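Local coordinates for tRNA modification GTPase MnmE (Chlorobium tepidum, PDB 3GEE), which hydrolyses GTP and probably takes part in adding a carboxymethylaminomethyl group to the wobble uridine of certain tRNAs, at residues A19-A29 with C101-L112; L122-F133 with L465-K476. All blocks are in the same frame, centred on the assembly; numbering follows the deposited sequence.

Contact 1. Residues A19-A29 with C101-L112; sequences AAIATPVGVGA and CHGGPVVVGRVL. With FON (N-{[4-({[(6R)-2-amino-5-formyl-4-oxo-1,4,5,6,7,8-hexahydropteridin-6-yl]methyl}amino)phenyl]carbonyl}-L-glutamic acid), chain C.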
loop_
_atom_site.group_PDB
_atom_site.type_symbol
_atom_site.label_atom_id
_atom_site.label_comp_id
_atom_site.label_asym_id
_atom_site.label_seq_id
_atom_site.Cartn_x
_atom_site.Cartn_y
_atom_site.Cartn_z
ATOM N N ALA A 19 -13.076 10.985 -7.236
ATOM C CA ALA A 19 -12.089 9.937 -7.487
ATOM C C ALA A 19 -11.079 9.879 -6.343
ATOM O O ALA A 19 -10.870 10.878 -5.649
ATOM C CB ALA A 19 -11.380 10.191 -8.805
ATOM N N ALA A 20 -10.457 8.713 -6.160
ATOM C CA ALA A 20 -9.473 8.488 -5.109
ATOM C C ALA A 20 -8.720 7.180 -5.311
ATOM O O ALA A 20 -9.288 6.191 -5.781
ATOM C CB ALA A 20 -10.143 8.480 -3.758
ATOM N N ILE A 21 -7.436 7.186 -4.960
ATOM C CA ILE A 21 -6.648 5.967 -4.826
ATOM C C ILE A 21 -7.242 5.267 -3.618
ATOM O O ILE A 21 -7.411 5.890 -2.576
ATOM C CB ILE A 21 -5.172 6.290 -4.517
ATOM C CG1 ILE A 21 -4.676 7.489 -5.353
ATOM C CG2 ILE A 21 -4.309 5.056 -4.638
ATOM C CD1 ILE A 21 -3.848 7.154 -6.571
ATOM N N ALA A 22 -7.583 3.989 -3.750
ATOM C CA ALA A 22 -8.322 3.294 -2.692
ATOM C C ALA A 22 -7.452 2.300 -1.937
ATOM O O ALA A 22 -7.832 1.801 -0.872
ATOM C CB ALA A 22 -9.545 2.603 -3.268
ATOM N N THR A 23 -6.286 2.023 -2.508
ATOM C CA THR A 23 -5.321 1.078 -1.955
ATOM C C THR A 23 -4.180 1.811 -1.232
ATOM O O THR A 23 -3.985 3.008 -1.448
ATOM C CB THR A 23 -4.753 0.222 -3.082
ATOM O OG1 THR A 23 -4.361 1.074 -4.171
ATOM C CG2 THR A 23 -5.814 -0.751 -3.558
ATOM N N PRO A 24 -3.430 1.104 -0.362
ATOM C CA PRO A 24 -2.356 1.758 0.388
ATOM C C PRO A 24 -1.278 2.314 -0.524
ATOM O O PRO A 24 -1.016 1.757 -1.583
ATOM C CB PRO A 24 -1.772 0.625 1.237
ATOM C CG PRO A 24 -2.843 -0.374 1.330
ATOM C CD PRO A 24 -3.530 -0.321 -0.008
ATOM N N VAL A 25 -0.666 3.414 -0.103
ATOM C CA VAL A 25 0.446 4.023 -0.825
ATOM C C VAL A 25 1.592 3.024 -0.955
ATOM O O VAL A 25 1.870 2.260 -0.024
ATOM C CB VAL A 25 0.972 5.273 -0.081
ATOM C CG1 VAL A 25 1.860 6.107 -0.998
ATOM C CG2 VAL A 25 -0.189 6.112 0.445
ATOM N N GLY A 26 2.252 3.023 -2.105
ATOM C CA GLY A 26 3.456 2.233 -2.246
ATOM C C GLY A 26 3.557 1.400 -3.498
ATOM O O GLY A 26 2.938 1.697 -4.522
ATOM N N VAL A 27 4.360 0.351 -3.406
ATOM C CA VAL A 27 4.675 -0.474 -4.549
ATOM C C VAL A 27 4.007 -1.823 -4.379
ATOM O O VAL A 27 4.186 -2.499 -3.360
ATOM C CB VAL A 27 6.205 -0.618 -4.714
ATOM C CG1 VAL A 27 6.555 -1.711 -5.701
ATOM C CG2 VAL A 27 6.810 0.699 -5.162
ATOM N N GLY A 28 3.222 -2.199 -5.384
ATOM C CA GLY A 28 2.567 -3.499 -5.409
ATOM C C GLY A 28 2.236 -3.950 -6.815
ATOM O O GLY A 28 2.443 -3.212 -7.783
ATOM N N ALA A 29 1.722 -5.172 -6.925
ATOM C CA ALA A 29 1.230 -5.689 -8.192
ATOM C C ALA A 29 0.061 -4.856 -8.715
ATOM O O ALA A 29 0.020 -4.507 -9.893
ATOM C CB ALA A 29 0.820 -7.122 -8.040
ATOM N N CYS A 101 -5.513 -1.051 -11.539
ATOM C CA CYS A 101 -4.402 -0.919 -12.485
ATOM C C CYS A 101 -3.120 -1.493 -11.903
ATOM O O CYS A 101 -3.126 -1.993 -10.779
ATOM C CB CYS A 101 -4.184 0.552 -12.793
ATOM S SG CYS A 101 -3.768 1.483 -11.321
ATOM N N HIS A 102 -2.027 -1.415 -12.665
ATOM C CA HIS A 102 -0.707 -1.823 -12.167
ATOM C C HIS A 102 -0.286 -0.959 -10.985
ATOM O O HIS A 102 -0.438 0.267 -11.009
ATOM C CB HIS A 102 0.341 -1.776 -13.273
ATOM C CG HIS A 102 0.167 -2.839 -14.308
ATOM N ND1 HIS A 102 -0.351 -2.584 -15.559
ATOM C CD2 HIS A 102 0.430 -4.167 -14.273
ATOM C CE1 HIS A 102 -0.387 -3.706 -16.255
ATOM N NE2 HIS A 102 0.082 -4.682 -15.498
ATOM N N GLY A 103 0.237 -1.608 -9.950
ATOM C CA GLY A 103 0.427 -0.960 -8.657
ATOM C C GLY A 103 1.699 -0.156 -8.477
ATOM O O GLY A 103 2.307 -0.195 -7.412
ATOM N N GLY A 104 2.102 0.571 -9.513
ATOM C CA GLY A 104 3.240 1.475 -9.426
ATOM C C GLY A 104 2.795 2.884 -9.079
ATOM O O GLY A 104 1.827 3.382 -9.652
ATOM N N PRO A 105 3.502 3.542 -8.139
ATOM C CA PRO A 105 3.153 4.895 -7.689
ATOM C C PRO A 105 2.994 5.889 -8.831
ATOM O O PRO A 105 2.056 6.683 -8.814
ATOM C CB PRO A 105 4.334 5.283 -6.802
ATOM C CG PRO A 105 4.829 3.986 -6.283
ATOM C CD PRO A 105 4.687 3.027 -7.428
ATOM N N VAL A 106 3.886 5.836 -9.820
ATOM C CA VAL A 106 3.803 6.746 -10.971
ATOM C C VAL A 106 2.552 6.459 -11.802
ATOM O O VAL A 106 1.821 7.385 -12.164
ATOM C CB VAL A 106 5.078 6.709 -11.858
ATOM C CG1 VAL A 106 4.967 7.701 -13.010
ATOM C CG2 VAL A 106 6.309 7.024 -11.030
ATOM N N VAL A 107 2.308 5.175 -12.075
ATOM C CA VAL A 107 1.139 4.726 -12.831
ATOM C C VAL A 107 -0.146 5.127 -12.131
ATOM O O VAL A 107 -0.960 5.853 -12.695
ATOM C CB VAL A 107 1.098 3.193 -13.002
ATOM C CG1 VAL A 107 0.392 2.834 -14.295
ATOM C CG2 VAL A 107 2.492 2.602 -12.981
ATOM N N VAL A 108 -0.321 4.649 -10.901
ATOM C CA VAL A 108 -1.552 4.884 -10.160
ATOM C C VAL A 108 -1.879 6.376 -10.090
ATOM O O VAL A 108 -3.028 6.769 -10.284
ATOM C CB VAL A 108 -1.542 4.203 -8.760
ATOM C CG1 VAL A 108 -0.543 4.834 -7.838
ATOM C CG2 VAL A 108 -2.910 4.261 -8.128
ATOM N N GLY A 109 -0.854 7.197 -9.858
ATOM C CA GLY A 109 -1.004 8.650 -9.812
ATOM C C GLY A 109 -1.457 9.220 -11.139
ATOM O O GLY A 109 -2.242 10.163 -11.176
ATOM N N ARG A 110 -0.952 8.649 -12.227
ATOM C CA ARG A 110 -1.380 9.025 -13.563
ATOM C C ARG A 110 -2.863 8.735 -13.765
ATOM O O ARG A 110 -3.590 9.565 -14.330
ATOM C CB ARG A 110 -0.558 8.285 -14.616
ATOM C CG ARG A 110 0.372 9.160 -15.414
ATOM C CD ARG A 110 -0.410 10.045 -16.381
ATOM N NE ARG A 110 0.332 10.276 -17.620
ATOM C CZ ARG A 110 -0.209 10.732 -18.747
ATOM N NH1 ARG A 110 -1.509 11.018 -18.804
ATOM N NH2 ARG A 110 0.554 10.901 -19.823
ATOM N N VAL A 111 -3.300 7.563 -13.299
ATOM C CA VAL A 111 -4.694 7.156 -13.400
ATOM C C VAL A 111 -5.587 8.135 -12.647
ATOM O O VAL A 111 -6.577 8.628 -13.202
ATOM C CB VAL A 111 -4.921 5.727 -12.857
ATOM C CG1 VAL A 111 -6.401 5.340 -12.951
ATOM C CG2 VAL A 111 -4.057 4.723 -13.606
ATOM N N LEU A 112 -5.233 8.423 -11.393
ATOM C CA LEU A 112 -6.008 9.358 -10.585
ATOM C C LEU A 112 -6.129 10.712 -11.281
ATOM O O LEU A 112 -7.201 11.308 -11.303
ATOM C CB LEU A 112 -5.416 9.514 -9.183
ATOM C CG LEU A 112 -6.148 10.505 -8.263
ATOM C CD1 LEU A 112 -7.575 10.038 -7.944
ATOM C CD2 LEU A 112 -5.371 10.760 -6.990
HETATM N N1 FON C . -7.067 -5.751 -12.473
HETATM C C2 FON C . -7.456 -6.925 -11.938
HETATM N NA2 FON C . -8.586 -6.961 -11.185
HETATM N N3 FON C . -6.754 -8.074 -12.126
HETATM C C4 FON C . -5.622 -8.119 -12.862
HETATM O O4 FON C . -5.026 -9.209 -12.995
HETATM C C4A FON C . -5.140 -6.841 -13.465
HETATM N N5 FON C . -4.025 -6.629 -14.283
HETATM C C6 FON C . -4.348 -5.691 -15.373
HETATM C C7 FON C . -4.403 -4.357 -14.639
HETATM N N8 FON C . -5.560 -4.444 -13.758
HETATM C C8A FON C . -5.960 -5.634 -13.223
HETATM C C9 FON C . -3.386 -5.687 -16.565
HETATM N N10 FON C . -3.152 -7.021 -17.100
HETATM C C11 FON C . -5.841 -9.825 -18.630
HETATM C C12 FON C . -4.798 -9.314 -19.399
HETATM C C13 FON C . -3.912 -8.376 -18.871
HETATM C C14 FON C . -4.066 -7.919 -17.565
HETATM C C15 FON C . -5.106 -8.445 -16.784
HETATM C C16 FON C . -5.996 -9.386 -17.311
HETATM C C FON C . -6.766 -10.842 -19.254
HETATM O O FON C . -7.753 -11.222 -18.642
HETATM N N FON C . -6.447 -11.310 -20.468
HETATM C CA FON C . -7.359 -11.661 -21.554
HETATM C CB FON C . -8.117 -10.442 -22.090
HETATM C CG FON C . -9.278 -10.791 -23.028
HETATM C CD FON C . -10.452 -9.851 -22.827
HETATM O OE1 FON C . -11.222 -10.054 -21.859
HETATM O OE2 FON C . -10.620 -8.905 -23.636
HETATM C CT FON C . -6.580 -12.313 -22.667
HETATM O O1 FON C . -7.028 -13.358 -23.196
HETATM O O2 FON C . -5.504 -11.780 -23.024
HETATM C CP1 FON C . -2.901 -7.168 -14.070
HETATM O O3 FON C . -1.921 -6.486 -13.826
#
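Gly28 N donates a hydrogen bond to Gly103 O at 3.0 Å, and Gly103 N returns one to Ala29 O at 2.9 Å. Farther along, strand 19-21 runs antiparallel to helix 105-112 (171°), their axes 8.7 Å apart. Gly103 suits this place because a CB would run into Gly28 O. At the far end Leu112, with CG anti to its backbone N (chi1 179°), spreads its branches over the strand: CD1 lies 3.6 Å from Ala20 N and CD2 3.7 Å from Ile21 CG1. Ile21 reaches across to the helix, its CD1 meeting Val108 CG2 at 3.4 Å. These branched aliphatic chains pack helix 105-117 against strand 18-21 of the sheet in the TrmE N-terminal domain, where the helix makes the crossover of a beta-alpha-beta unit, leading from strand 96-102 to the parallel strand 121-122. Gly104 takes the N-cap position, and Pro105 fits the first turn, where no backbone N-H is needed; its CD meets Val27 CG2 at 3.9 Å. His102 belongs to the folinic acid pocket. One ring face is covered by the ligand's C7, NE2 lies 3.2 Å from the formyl oxygen O3 of that ligand, and ND1 is hydrogen-bonded to Asp78. Tyr63 and Glu98 of the second subunit also bind this ligand, so the pocket spans the dimer interface.

Contact 2. Residues L122-F133 with L465-K476; sequences LAEPGEFTRRAF and LNTIFDKFCIGK. With FON (N-{[4-({[(6R)-2-amino-5-formyl-4-oxo-1,4,5,6,7,8-hexahydropteridin-6-yl]methyl}amino)phenyl]carbonyl}-L-glutamic acid), chain B.
Arg130 lays its aliphatic stem over the ring of Phe469. Its CB stands 4.0 Å from the ring centroid, 14° off the normal, in a CH-pi contact; CG continues over the rim, 3.8 Å from Phe469 CD2. After a bend at chi3 (-139°), CZ has passed beyond the rim, CD2 facing one side of the guanidinium, NH1 turns back to Phe469 CB at 3.5 Å, and NH2 ends beside the Asn466 side chain. Tilted 46° from the ring, the guanidinium does not lie flat on it; CA, CB and CG cover that face. Were Phe469 an alanine, the Arg130 stem would probably lose its platform and the guanidinium be freer to swing. This packing joins helix 127-134 of the TrmE N-terminal domain to the end of the helical domain, terminating in Cys-Ile-Gly-Lys. The Lys476 carboxylate sits at the N-terminal end of helix 127-134, where the helix dipole probably favours it: Phe128 N reaches OXT at 2.9 Å, and Lys476 O accepts both Thr129 N and, in the carbonyl plane, Thr129 OG1 (2.7 Å). Gly126, the N-cap with positive phi, leaves room for Phe472 CB. Lys476 NZ hydrogen-bonds the formyl oxygen O3 of the other folinic acid (chain B).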
loop_
_atom_site.group_PDB
_atom_site.type_symbol
_atom_site.label_atom_id
_atom_site.label_comp_id
_atom_site.label_asym_id
_atom_site.label_seq_id
_atom_site.Cartn_x
_atom_site.Cartn_y
_atom_site.Cartn_z
ATOM N N LEU A 122 -11.291 15.371 -6.407
ATOM C CA LEU A 122 -10.626 14.496 -5.446
ATOM C C LEU A 122 -11.551 14.311 -4.257
ATOM O O LEU A 122 -12.177 15.262 -3.801
ATOM C CB LEU A 122 -9.268 15.074 -5.025
ATOM C CG LEU A 122 -8.142 14.230 -4.400
ATOM C CD1 LEU A 122 -8.249 14.191 -2.892
ATOM C CD2 LEU A 122 -8.070 12.827 -4.971
ATOM N N ALA A 123 -11.659 13.078 -3.782
ATOM C CA ALA A 123 -12.557 12.753 -2.682
ATOM C C ALA A 123 -12.071 13.340 -1.364
ATOM O O ALA A 123 -10.879 13.318 -1.068
ATOM C CB ALA A 123 -12.712 11.247 -2.559
ATOM N N GLU A 124 -13.000 13.872 -0.578
ATOM C CA GLU A 124 -12.705 14.281 0.792
ATOM C C GLU A 124 -12.462 13.019 1.619
ATOM O O GLU A 124 -12.773 11.923 1.162
ATOM C CB GLU A 124 -13.866 15.093 1.370
ATOM C CG GLU A 124 -14.096 16.439 0.686
ATOM C CD GLU A 124 -14.918 17.404 1.531
ATOM O OE1 GLU A 124 -15.451 18.388 0.961
ATOM O OE2 GLU A 124 -15.024 17.185 2.763
ATOM N N PRO A 125 -11.898 13.154 2.832
ATOM C CA PRO A 125 -11.613 11.908 3.540
ATOM C C PRO A 125 -12.898 11.261 4.052
ATOM O O PRO A 125 -13.789 11.959 4.550
ATOM C CB PRO A 125 -10.712 12.351 4.704
ATOM C CG PRO A 125 -10.385 13.796 4.444
ATOM C CD PRO A 125 -11.503 14.331 3.623
ATOM N N GLY A 126 -12.996 9.943 3.892
ATOM C CA GLY A 126 -14.173 9.188 4.313
ATOM C C GLY A 126 -15.463 9.450 3.546
ATOM O O GLY A 126 -16.519 8.949 3.929
ATOM N N GLU A 127 -15.384 10.212 2.457
ATOM C CA GLU A 127 -16.574 10.601 1.706
ATOM C C GLU A 127 -17.348 9.410 1.137
ATOM O O GLU A 127 -18.579 9.432 1.092
ATOM C CB GLU A 127 -16.225 11.594 0.595
ATOM C CG GLU A 127 -17.449 12.161 -0.104
ATOM C CD GLU A 127 -17.142 13.355 -0.980
ATOM O OE1 GLU A 127 -15.953 13.546 -1.333
ATOM O OE2 GLU A 127 -18.099 14.099 -1.315
ATOM N N PHE A 128 -16.630 8.375 0.711
ATOM C CA PHE A 128 -17.269 7.183 0.181
ATOM C C PHE A 128 -18.177 6.535 1.216
ATOM O O PHE A 128 -19.343 6.262 0.931
ATOM C CB PHE A 128 -16.237 6.185 -0.333
ATOM C CG PHE A 128 -15.535 6.633 -1.575
ATOM C CD1 PHE A 128 -16.084 6.387 -2.828
ATOM C CD2 PHE A 128 -14.318 7.301 -1.500
ATOM C CE1 PHE A 128 -15.433 6.808 -3.989
ATOM C CE2 PHE A 128 -13.657 7.720 -2.658
ATOM C CZ PHE A 128 -14.216 7.473 -3.900
ATOM N N THR A 129 -17.658 6.313 2.418
ATOM C CA THR A 129 -18.454 5.708 3.480
ATOM C C THR A 129 -19.532 6.682 3.944
ATOM O O THR A 129 -20.644 6.274 4.281
ATOM C CB THR A 129 -17.596 5.252 4.672
ATOM O OG1 THR A 129 -16.566 4.359 4.216
ATOM C CG2 THR A 129 -18.461 4.534 5.692
ATOM N N ARG A 130 -19.203 7.970 3.941
ATOM C CA ARG A 130 -20.172 9.008 4.259
ATOM C C ARG A 130 -21.390 8.906 3.335
ATOM O O ARG A 130 -22.539 9.019 3.784
ATOM C CB ARG A 130 -19.530 10.385 4.125
ATOM C CG ARG A 130 -20.379 11.511 4.637
ATOM C CD ARG A 130 -19.913 12.825 4.066
ATOM N NE ARG A 130 -19.946 13.862 5.090
ATOM C CZ ARG A 130 -18.912 14.189 5.860
ATOM N NH1 ARG A 130 -17.747 13.567 5.717
ATOM N NH2 ARG A 130 -19.041 15.143 6.770
ATOM N N ARG A 131 -21.132 8.689 2.047
ATOM C CA ARG A 131 -22.206 8.557 1.074
ATOM C C ARG A 131 -22.989 7.276 1.307
ATOM O O ARG A 131 -24.212 7.267 1.178
ATOM C CB ARG A 131 -21.668 8.618 -0.352
ATOM C CG ARG A 131 -21.374 10.025 -0.804
ATOM C CD ARG A 131 -20.762 10.041 -2.175
ATOM N NE ARG A 131 -20.542 11.408 -2.629
ATOM C CZ ARG A 131 -20.126 11.732 -3.848
ATOM N NH1 ARG A 131 -19.886 10.784 -4.743
ATOM N NH2 ARG A 131 -19.955 13.005 -4.174
ATOM N N ALA A 132 -22.281 6.206 1.671
ATOM C CA ALA A 132 -22.918 4.926 1.963
ATOM C C ALA A 132 -23.901 5.070 3.123
ATOM O O ALA A 132 -24.982 4.468 3.116
ATOM C CB ALA A 132 -21.880 3.875 2.272
ATOM N N PHE A 133 -23.524 5.880 4.111
ATOM C CA PHE A 133 -24.393 6.146 5.245
ATOM C C PHE A 133 -25.543 7.072 4.863
ATOM O O PHE A 133 -26.692 6.820 5.228
ATOM C CB PHE A 133 -23.614 6.734 6.423
ATOM C CG PHE A 133 -24.495 7.386 7.449
ATOM C CD1 PHE A 133 -25.248 6.619 8.331
ATOM C CD2 PHE A 133 -24.596 8.768 7.512
ATOM C CE1 PHE A 133 -26.078 7.222 9.273
ATOM C CE2 PHE A 133 -25.425 9.378 8.448
ATOM C CZ PHE A 133 -26.166 8.604 9.330
ATOM N N LEU A 465 -20.876 13.769 12.214
ATOM C CA LEU A 465 -20.401 13.089 11.007
ATOM C C LEU A 465 -18.987 13.512 10.629
ATOM O O LEU A 465 -18.160 12.673 10.259
ATOM C CB LEU A 465 -21.336 13.356 9.824
ATOM C CG LEU A 465 -22.770 12.823 9.824
ATOM C CD1 LEU A 465 -23.440 13.212 8.518
ATOM C CD2 LEU A 465 -22.810 11.314 10.018
ATOM N N ASN A 466 -18.723 14.814 10.722
ATOM C CA ASN A 466 -17.429 15.379 10.355
ATOM C C ASN A 466 -16.285 14.859 11.217
ATOM O O ASN A 466 -15.239 14.479 10.692
ATOM C CB ASN A 466 -17.480 16.907 10.383
ATOM C CG ASN A 466 -18.179 17.485 9.167
ATOM O OD1 ASN A 466 -19.376 17.762 9.199
ATOM N ND2 ASN A 466 -17.434 17.655 8.081
ATOM N N THR A 467 -16.491 14.823 12.531
ATOM C CA THR A 467 -15.472 14.293 13.437
ATOM C C THR A 467 -15.237 12.802 13.203
ATOM O O THR A 467 -14.136 12.308 13.426
ATOM C CB THR A 467 -15.787 14.557 14.936
ATOM O OG1 THR A 467 -17.051 13.980 15.280
ATOM C CG2 THR A 467 -15.805 16.058 15.240
ATOM N N ILE A 468 -16.265 12.094 12.740
ATOM C CA ILE A 468 -16.131 10.671 12.422
ATOM C C ILE A 468 -15.364 10.444 11.117
ATOM O O ILE A 468 -14.426 9.652 11.076
ATOM C CB ILE A 468 -17.499 9.944 12.373
ATOM C CG1 ILE A 468 -18.105 9.865 13.774
ATOM C CG2 ILE A 468 -17.348 8.533 11.787
ATOM C CD1 ILE A 468 -19.484 9.244 13.829
ATOM N N PHE A 469 -15.756 11.149 10.061
ATOM C CA PHE A 469 -15.197 10.885 8.738
ATOM C C PHE A 469 -13.879 11.596 8.429
ATOM O O PHE A 469 -13.099 11.106 7.613
ATOM C CB PHE A 469 -16.244 11.118 7.643
ATOM C CG PHE A 469 -17.391 10.149 7.700
ATOM C CD1 PHE A 469 -17.175 8.784 7.540
ATOM C CD2 PHE A 469 -18.685 10.599 7.923
ATOM C CE1 PHE A 469 -18.229 7.881 7.602
ATOM C CE2 PHE A 469 -19.750 9.704 7.984
ATOM C CZ PHE A 469 -19.521 8.343 7.824
ATOM N N ASP A 470 -13.619 12.730 9.079
ATOM C CA ASP A 470 -12.303 13.376 8.976
ATOM C C ASP A 470 -11.212 12.435 9.484
ATOM O O ASP A 470 -10.059 12.508 9.054
ATOM C CB ASP A 470 -12.268 14.701 9.744
ATOM C CG ASP A 470 -12.918 15.846 8.973
ATOM O OD1 ASP A 470 -13.421 16.789 9.624
ATOM O OD2 ASP A 470 -12.927 15.809 7.721
ATOM N N LYS A 471 -11.611 11.546 10.390
ATOM C CA LYS A 471 -10.757 10.504 10.948
ATOM C C LYS A 471 -10.399 9.440 9.908
ATOM O O LYS A 471 -9.382 8.761 10.035
ATOM C CB LYS A 471 -11.475 9.857 12.132
ATOM C CG LYS A 471 -10.569 9.199 13.158
ATOM C CD LYS A 471 -11.247 9.130 14.525
ATOM C CE LYS A 471 -11.436 10.525 15.122
ATOM N NZ LYS A 471 -11.819 10.488 16.561
ATOM N N PHE A 472 -11.250 9.289 8.893
ATOM C CA PHE A 472 -11.011 8.369 7.778
ATOM C C PHE A 472 -9.974 8.964 6.840
ATOM O O PHE A 472 -9.676 10.154 6.911
ATOM C CB PHE A 472 -12.303 8.150 6.988
ATOM C CG PHE A 472 -13.260 7.167 7.606
ATOM C CD1 PHE A 472 -13.727 7.334 8.902
ATOM C CD2 PHE A 472 -13.735 6.096 6.859
ATOM C CE1 PHE A 472 -14.620 6.432 9.455
ATOM C CE2 PHE A 472 -14.633 5.191 7.404
ATOM C CZ PHE A 472 -15.075 5.360 8.706
ATOM N N CYS A 473 -9.438 8.142 5.948
ATOM C CA CYS A 473 -8.478 8.617 4.955
ATOM C C CYS A 473 -9.102 8.698 3.568
ATOM O O CYS A 473 -10.054 7.974 3.267
ATOM C CB CYS A 473 -7.254 7.706 4.917
ATOM S SG CYS A 473 -7.651 5.993 4.551
ATOM N N ILE A 474 -8.550 9.579 2.733
ATOM C CA ILE A 474 -9.001 9.770 1.356
ATOM C C ILE A 474 -8.932 8.446 0.592
ATOM O O ILE A 474 -7.864 7.829 0.495
ATOM C CB ILE A 474 -8.185 10.880 0.639
ATOM C CG1 ILE A 474 -8.471 12.242 1.279
ATOM C CG2 ILE A 474 -8.495 10.916 -0.855
ATOM C CD1 ILE A 474 -7.448 13.317 0.951
ATOM N N GLY A 475 -10.084 8.015 0.075
ATOM C CA GLY A 475 -10.217 6.720 -0.589
ATOM C C GLY A 475 -11.358 5.887 -0.032
ATOM O O GLY A 475 -11.899 5.011 -0.717
ATOM N N LYS A 476 -11.720 6.164 1.218
ATOM C CA LYS A 476 -12.790 5.440 1.898
ATOM C C LYS A 476 -13.970 6.346 2.234
ATOM O O LYS A 476 -14.854 5.992 3.015
ATOM C CB LYS A 476 -12.255 4.751 3.165
ATOM C CG LYS A 476 -13.118 3.567 3.630
ATOM C CD LYS A 476 -13.698 2.790 2.423
ATOM C CE LYS A 476 -14.401 1.502 2.843
ATOM N NZ LYS A 476 -14.574 0.613 1.663
ATOM O OXT LYS A 476 -14.066 7.463 1.720
HETATM N N1 FON B . -14.387 -4.565 -3.279
HETATM C C2 FON B . -14.632 -3.695 -4.280
HETATM N NA2 FON B . -14.173 -3.983 -5.526
HETATM N N3 FON B . -15.321 -2.540 -4.082
HETATM C C4 FON B . -15.809 -2.186 -2.873
HETATM O O4 FON B . -16.434 -1.110 -2.762
HETATM C C4A FON B . -15.552 -3.109 -1.728
HETATM N N5 FON B . -15.971 -2.986 -0.398
HETATM C C6 FON B . -16.408 -4.289 0.134
HETATM C C7 FON B . -15.081 -5.012 0.333
HETATM N N8 FON B . -14.548 -5.225 -1.006
HETATM C C8A FON B . -14.802 -4.349 -2.021
HETATM C C9 FON B . -17.269 -4.244 1.399
HETATM N N10 FON B . -18.408 -3.346 1.270
HETATM C C11 FON B . -21.549 -3.345 -1.481
HETATM C C12 FON B . -21.774 -3.463 -0.110
HETATM C C13 FON B . -20.711 -3.464 0.792
HETATM C C14 FON B . -19.400 -3.364 0.336
HETATM C C15 FON B . -19.173 -3.229 -1.042
HETATM C C16 FON B . -20.236 -3.227 -1.949
HETATM C C FON B . -22.738 -3.345 -2.409
HETATM O O FON B . -22.566 -3.357 -3.619
HETATM N N FON B . -23.959 -3.311 -1.857
HETATM C CA FON B . -25.168 -3.979 -2.328
HETATM C CB FON B . -25.049 -5.506 -2.261
HETATM C CG FON B . -26.167 -6.252 -2.997
HETATM C CD FON B . -25.643 -7.505 -3.674
HETATM O OE1 FON B . -25.050 -7.386 -4.773
HETATM O OE2 FON B . -25.822 -8.617 -3.120
HETATM C CT FON B . -26.345 -3.519 -1.508
HETATM O O1 FON B . -27.410 -3.201 -2.089
HETATM O O2 FON B . -26.211 -3.470 -0.263
HETATM C CP1 FON B . -15.941 -1.892 0.235
HETATM O O3 FON B . -15.241 -1.766 1.225
#

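Following the chain from the N terminus, residues 19-29 are succeeded by strands 30-36 to 96-102, with helix 40-47 among them, before 101-112 returns, so contact 1 closes a loop of 71 residues within the N-terminal domain. Only afterwards does 122-133 open contact 2, which 465-476 closes at the C terminus, spanning 331 residues that include the helical domain and the inserted GTPase domain. The two loops lie in series, neither nested nor crossed. They nevertheless meet in space: Ala19 O probably accepts a hydrogen bond from Ala123 N at 3.0 Å, and Ala20 packs on Gly475 and Phe128. Strand 18-21 thus links both contacts, and each also reaches the second subunit.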